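Local coordinates for protein putative succinylglutamate desuccinylase / aspartoacylase (Shewanella amazonensis, PDB 3FMC) that is probably a zinc-dependent hydrolase of the succinylglutamate desuccinylase/aspartoacylase family, thought to act on ester bonds, its substrate not established, at residues G33-I38 / R164-L169; Y54-L59 / E259-Y264. All coordinates share one frame; numbering follows the deposited sequence.

Interaction 1: G33-I38 / R164-L169; sequences GPSVYI and RADIVL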
loop_
_atom_site.group_PDB
_atom_site.type_symbol
_atom_site.label_atom_id
_atom_site.label_comp_id
_atom_site.label_asym_id
_atom_site.label_seq_id
_atom_site.Cartn_x
_atom_site.Cartn_y
_atom_site.Cartn_z
ATOM N N GLY C 33 -44.811 -6.097 -13.110
ATOM C CA GLY C 33 -44.150 -5.518 -11.949
ATOM C C GLY C 33 -42.945 -4.671 -12.350
ATOM O O GLY C 33 -42.453 -4.776 -13.486
ATOM N N PRO C 34 -42.487 -3.798 -11.446
ATOM C CA PRO C 34 -41.302 -3.028 -11.792
ATOM C C PRO C 34 -40.061 -3.918 -11.915
ATOM O O PRO C 34 -40.009 -4.991 -11.296
ATOM C CB PRO C 34 -41.105 -2.085 -10.589
ATOM C CG PRO C 34 -42.391 -2.140 -9.789
ATOM C CD PRO C 34 -43.018 -3.471 -10.105
ATOM N N SER C 35 -39.080 -3.451 -12.681
ATOM C CA SER C 35 -37.796 -4.153 -12.817
ATOM C C SER C 35 -36.833 -3.650 -11.743
ATOM O O SER C 35 -36.850 -2.478 -11.333
ATOM C CB SER C 35 -37.178 -3.980 -14.196
ATOM O OG SER C 35 -36.987 -2.617 -14.510
ATOM N N VAL C 36 -35.959 -4.538 -11.321
ATOM C CA VAL C 36 -35.042 -4.242 -10.212
ATOM C C VAL C 36 -33.616 -4.629 -10.617
ATOM O O VAL C 36 -33.371 -5.702 -11.215
ATOM C CB VAL C 36 -35.413 -5.041 -8.961
ATOM C CG1 VAL C 36 -34.571 -4.620 -7.743
ATOM C CG2 VAL C 36 -36.959 -4.889 -8.660
ATOM N N TYR C 37 -32.703 -3.751 -10.259
ATOM C CA TYR C 37 -31.269 -3.960 -10.442
ATOM C C TYR C 37 -30.588 -3.847 -9.071
ATOM O O TYR C 37 -30.774 -2.856 -8.380
ATOM C CB TYR C 37 -30.690 -2.959 -11.406
ATOM C CG TYR C 37 -29.179 -3.028 -11.514
ATOM C CD1 TYR C 37 -28.549 -3.870 -12.433
ATOM C CD2 TYR C 37 -28.379 -2.246 -10.689
ATOM C CE1 TYR C 37 -27.119 -3.910 -12.510
ATOM C CE2 TYR C 37 -26.985 -2.280 -10.774
ATOM C CZ TYR C 37 -26.365 -3.130 -11.700
ATOM O OH TYR C 37 -24.991 -3.198 -11.802
ATOM N N ILE C 38 -29.851 -4.892 -8.690
ATOM C CA ILE C 38 -29.179 -4.977 -7.369
ATOM C C ILE C 38 -27.703 -5.279 -7.615
ATOM O O ILE C 38 -27.384 -6.177 -8.397
ATOM C CB ILE C 38 -29.781 -6.091 -6.488
ATOM C CG1 ILE C 38 -31.314 -5.950 -6.451
ATOM C CG2 ILE C 38 -29.148 -6.098 -5.082
ATOM C CD1 ILE C 38 -32.045 -7.001 -5.565
ATOM N N ARG C 164 -31.536 0.865 -16.837
ATOM C CA ARG C 164 -32.595 0.077 -17.446
ATOM C C ARG C 164 -33.693 -0.350 -16.481
ATOM O O ARG C 164 -34.766 -0.683 -16.931
ATOM C CB ARG C 164 -32.049 -1.182 -18.104
ATOM C CG ARG C 164 -31.095 -0.914 -19.240
ATOM C CD ARG C 164 -30.484 -2.214 -19.716
ATOM N NE ARG C 164 -29.484 -1.901 -20.743
ATOM C CZ ARG C 164 -29.773 -1.650 -22.027
ATOM N NH1 ARG C 164 -31.037 -1.676 -22.466
ATOM N NH2 ARG C 164 -28.791 -1.368 -22.886
ATOM N N ALA C 165 -33.428 -0.321 -15.184
ATOM C CA ALA C 165 -34.380 -0.742 -14.140
ATOM C C ALA C 165 -35.241 0.414 -13.560
ATOM O O ALA C 165 -34.892 1.597 -13.648
ATOM C CB ALA C 165 -33.597 -1.427 -12.990
ATOM N N ASP C 166 -36.353 0.032 -12.930
ATOM C CA ASP C 166 -37.226 0.955 -12.221
ATOM C C ASP C 166 -36.743 1.173 -10.800
ATOM O O ASP C 166 -37.006 2.210 -10.226
ATOM C CB ASP C 166 -38.651 0.415 -12.165
ATOM C CG ASP C 166 -39.232 0.180 -13.559
ATOM O OD1 ASP C 166 -39.014 1.033 -14.447
ATOM O OD2 ASP C 166 -39.827 -0.903 -13.763
ATOM N N ILE C 167 -36.099 0.156 -10.232
ATOM C CA ILE C 167 -35.594 0.166 -8.854
ATOM C C ILE C 167 -34.132 -0.264 -8.854
ATOM O O ILE C 167 -33.787 -1.302 -9.424
ATOM C CB ILE C 167 -36.406 -0.809 -7.976
ATOM C CG1 ILE C 167 -37.898 -0.412 -7.985
ATOM C CG2 ILE C 167 -35.852 -0.870 -6.525
ATOM C CD1 ILE C 167 -38.791 -1.519 -7.448
ATOM N N VAL C 168 -33.301 0.530 -8.189
ATOM C CA VAL C 168 -31.871 0.263 -8.074
ATOM C C VAL C 168 -31.499 0.163 -6.612
ATOM O O VAL C 168 -31.781 1.099 -5.852
ATOM C CB VAL C 168 -31.049 1.384 -8.743
ATOM C CG1 VAL C 168 -29.568 1.234 -8.454
ATOM C CG2 VAL C 168 -31.345 1.432 -10.289
ATOM N N LEU C 169 -30.915 -0.958 -6.226
ATOM C CA LEU C 169 -30.450 -1.163 -4.843
ATOM C C LEU C 169 -28.938 -1.420 -4.865
ATOM O O LEU C 169 -28.485 -2.407 -5.426
ATOM C CB LEU C 169 -31.155 -2.348 -4.165
ATOM C CG LEU C 169 -32.683 -2.353 -4.161
ATOM C CD1 LEU C 169 -33.174 -3.676 -3.490
ATOM C CD2 LEU C 169 -33.216 -1.088 -3.517
HETATM O O HOH W 1 -37.521 -0.215 -16.628
#
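Tyr37 and Ile167 join two neighbouring parallel strands in the central sheet of a zinc-carboxypeptidase-like catalytic domain, and the pair illustrates how side chains supplement the backbone where a parallel ladder begins. Tyr37 N donates to Ile167 O at 2.8 Å, and Tyr37 O then receives Leu169 N at 2.9 Å; both bonds are nearly straight, so Tyr37 bonds through its N and its O to two residues, Ile167 and Leu169, of the neighbouring strand, the normal parallel pattern. Ahead of this regular run, Ser35 and Asp166 exchange bonds. The carboxylate of Asp166 reaches back to 33-38, where OD2 accepts Ser35 N at 2.9 Å on its anti side, 33° out of the carboxylate plane. In return Asp166 N meets Ser35 OG at 3.1 Å, a bond allowed by a chi1 of 57° that holds the hydroxyl between the serine's own N and carbonyl carbon. Ser35 O takes Ile167 N as well, with a weak bond from Asp166 N beside it. A water closes the outer side, accepting from Ser35 OG and donating to Arg164 O and Asp166 OD1.

Side chains alternate between the two faces. Val36, Ile38, Ile167 and Leu169 share one, where helix 251-267 packs on Val36, Ile167 and Leu169; there Ile167 CD1 touches both Pro34 CB and Val36 CG2. Tyr37 and Val168 point to the other, under helix 150-163, with Val168 CG1 at the edge of the tyrosine ring and near its plane. Further out, strand 69-72 pairs with the far edge of 36-38, and Tyr37 OH is hydrogen-bonded to Gln39 OE1. At the base of that ring, Tyr37 CB rests 3.6 Å from the methyl CB of Ala165.

Interaction 2: Y54-L59 / E259-Y264; sequences YQLMKL and EGILAY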
loop_
_atom_site.group_PDB
_atom_site.type_symbol
_atom_site.label_atom_id
_atom_site.label_comp_id
_atom_site.label_asym_id
_atom_site.label_seq_id
_atom_site.Cartn_x
_atom_site.Cartn_y
_atom_site.Cartn_z
ATOM N N TYR C 54 -26.684 -13.541 -2.261
ATOM C CA TYR C 54 -26.799 -14.987 -2.184
ATOM C C TYR C 54 -28.139 -15.380 -1.511
ATOM O O TYR C 54 -28.919 -16.152 -2.050
ATOM C CB TYR C 54 -25.637 -15.545 -1.373
ATOM C CG TYR C 54 -25.759 -17.020 -1.084
ATOM C CD1 TYR C 54 -25.503 -17.964 -2.090
ATOM C CD2 TYR C 54 -26.132 -17.477 0.174
ATOM C CE1 TYR C 54 -25.628 -19.295 -1.853
ATOM C CE2 TYR C 54 -26.258 -18.817 0.414
ATOM C CZ TYR C 54 -26.011 -19.725 -0.606
ATOM O OH TYR C 54 -26.101 -21.065 -0.359
ATOM N N GLN C 55 -28.365 -14.875 -0.309
ATOM C CA GLN C 55 -29.576 -15.228 0.434
ATOM C C GLN C 55 -30.826 -14.774 -0.302
ATOM O O GLN C 55 -31.827 -15.506 -0.299
ATOM C CB GLN C 55 -29.558 -14.659 1.849
ATOM C CG GLN C 55 -28.458 -15.213 2.774
ATOM C CD GLN C 55 -28.699 -16.608 3.228
ATOM O OE1 GLN C 55 -29.309 -17.383 2.521
ATOM N NE2 GLN C 55 -28.164 -16.963 4.361
ATOM N N LEU C 56 -30.787 -13.608 -0.930
ATOM C CA LEU C 56 -31.936 -13.088 -1.651
ATOM C C LEU C 56 -32.257 -14.022 -2.818
ATOM O O LEU C 56 -33.423 -14.382 -3.055
ATOM C CB LEU C 56 -31.701 -11.653 -2.125
ATOM C CG LEU C 56 -32.868 -10.915 -2.806
ATOM C CD1 LEU C 56 -34.120 -10.853 -1.850
ATOM C CD2 LEU C 56 -32.411 -9.514 -3.252
HETATM N N MSE C 57 -31.234 -14.429 -3.566
HETATM C CA MSE C 57 -31.491 -15.329 -4.674
HETATM C C MSE C 57 -32.067 -16.672 -4.193
HETATM O O MSE C 57 -32.965 -17.226 -4.841
HETATM C CB MSE C 57 -30.228 -15.528 -5.512
HETATM C CG MSE C 57 -29.872 -14.279 -6.240
HETATM SE SE MSE C 57 -28.382 -14.494 -7.522
HETATM C CE MSE C 57 -27.045 -15.247 -6.437
ATOM N N LYS C 58 -31.565 -17.199 -3.092
ATOM C CA LYS C 58 -32.084 -18.463 -2.547
ATOM C C LYS C 58 -33.573 -18.337 -2.191
ATOM O O LYS C 58 -34.361 -19.279 -2.415
ATOM C CB LYS C 58 -31.333 -18.894 -1.291
ATOM C CG LYS C 58 -29.870 -19.178 -1.478
ATOM C CD LYS C 58 -29.567 -20.240 -2.473
ATOM C CE LYS C 58 -29.663 -21.620 -1.962
ATOM N NZ LYS C 58 -29.025 -22.485 -3.029
ATOM N N LEU C 59 -33.937 -17.189 -1.613
ATOM C CA LEU C 59 -35.351 -16.905 -1.268
ATOM C C LEU C 59 -36.215 -16.699 -2.510
ATOM O O LEU C 59 -37.319 -17.229 -2.603
ATOM C CB LEU C 59 -35.432 -15.661 -0.376
ATOM C CG LEU C 59 -35.022 -15.824 1.074
ATOM C CD1 LEU C 59 -34.853 -14.484 1.768
ATOM C CD2 LEU C 59 -36.011 -16.693 1.781
ATOM N N GLU C 259 -34.534 -10.505 3.800
ATOM C CA GLU C 259 -35.970 -10.535 4.166
ATOM C C GLU C 259 -36.571 -9.134 4.129
ATOM O O GLU C 259 -37.709 -8.916 3.682
ATOM C CB GLU C 259 -36.148 -11.256 5.502
ATOM C CG GLU C 259 -35.951 -12.768 5.389
ATOM C CD GLU C 259 -35.854 -13.466 6.764
ATOM O OE1 GLU C 259 -35.787 -12.776 7.808
ATOM O OE2 GLU C 259 -35.806 -14.709 6.800
ATOM N N GLY C 260 -35.791 -8.140 4.531
ATOM C CA GLY C 260 -36.224 -6.751 4.414
ATOM C C GLY C 260 -36.377 -6.295 2.978
ATOM O O GLY C 260 -37.325 -5.627 2.629
ATOM N N ILE C 261 -35.401 -6.627 2.134
ATOM C CA ILE C 261 -35.471 -6.307 0.714
ATOM C C ILE C 261 -36.748 -6.930 0.140
ATOM O O ILE C 261 -37.474 -6.276 -0.596
ATOM C CB ILE C 261 -34.236 -6.823 -0.028
ATOM C CG1 ILE C 261 -32.990 -6.028 0.432
ATOM C CG2 ILE C 261 -34.430 -6.703 -1.552
ATOM C CD1 ILE C 261 -31.651 -6.508 -0.120
ATOM N N LEU C 262 -37.028 -8.166 0.495
ATOM C CA LEU C 262 -38.279 -8.809 0.012
ATOM C C LEU C 262 -39.524 -8.025 0.399
ATOM O O LEU C 262 -40.465 -7.933 -0.405
ATOM C CB LEU C 262 -38.383 -10.246 0.486
ATOM C CG LEU C 262 -37.602 -11.369 -0.180
ATOM C CD1 LEU C 262 -37.844 -12.651 0.665
ATOM C CD2 LEU C 262 -38.061 -11.544 -1.609
ATOM N N ALA C 263 -39.574 -7.493 1.623
ATOM C CA ALA C 263 -40.734 -6.653 2.024
ATOM C C ALA C 263 -40.906 -5.456 1.057
ATOM O O ALA C 263 -42.025 -5.095 0.675
ATOM C CB ALA C 263 -40.600 -6.177 3.478
ATOM N N TYR C 264 -39.793 -4.793 0.662
ATOM C CA TYR C 264 -39.851 -3.699 -0.272
ATOM C C TYR C 264 -40.345 -4.186 -1.632
ATOM O O TYR C 264 -41.170 -3.555 -2.256
ATOM C CB TYR C 264 -38.481 -2.986 -0.419
ATOM C CG TYR C 264 -38.543 -1.787 -1.315
ATOM C CD1 TYR C 264 -39.182 -0.632 -0.919
ATOM C CD2 TYR C 264 -37.942 -1.796 -2.580
ATOM C CE1 TYR C 264 -39.275 0.454 -1.734
ATOM C CE2 TYR C 264 -38.025 -0.692 -3.403
ATOM C CZ TYR C 264 -38.668 0.442 -2.974
ATOM O OH TYR C 264 -38.768 1.571 -3.773
#
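Leu56 and Leu59, one turn apart on helix 48-60, meet Ile261 and Leu262 of helix 251-267 in a helix-helix contact within the catalytic domain, a compact example of apolar side chains interlocking without any hydrogen bond between the segments. The short axes cross at -56° and come no nearer than 10.1 Å, a spacing filled by branched side chains. Leu262 is the central bump: it enters the hollow beside the two leucines, its CG 3.9 Å from Leu56 CD1 and its CD1 3.7 Å from Leu59 CD1. Leu56 and Leu262 run antiparallel alongside one another, while Leu59 comes at Leu262 on a slant. Replacing Leu262 by an alanine removes CG and both methyls, which would probably leave the hollow beside Leu56 CD1 and Leu59 CD1 unfilled.

The reciprocal fit is made by Leu56. With CG anti to its own N (chi1 -175°), it holds its forked end against Ile261 and Leu262, CD1 on the latter and CD2 on the former. Its side chain stands roughly perpendicular to that of Ile261, and Leu56 CD2 lies 3.9 Å from Ile261 CG2. On the back of helix 48-60, Tyr54 and Lys58 pack against a second subunit. At the solvent border the aliphatic part of Glu259 lies beside Leu59, its CG 4.2 Å from Leu59 CD1.

How the interactions relate
After strands 4-13 and 19-27 the chain enters strand 36-40, which holds one half of interaction 1, and, after a short connection, helix 48-60, which holds one half of interaction 2. It returns to that strand with 164-169, closing a loop of 125 residues rich in helix, and reaches helix 48-60 again only with 259-264, closing one of 199. The segments alternate, so the two loops cross rather than nest. Together they tie the sheet core to helices 48-60 and 251-267, which are packed on it. The contacts meet directly: Ile38 CD1 lies 3.4 Å from Leu56 CD2, and Leu169 CD1 touches Ile261 CG2 at 3.8 Å, making one continuous apolar layer.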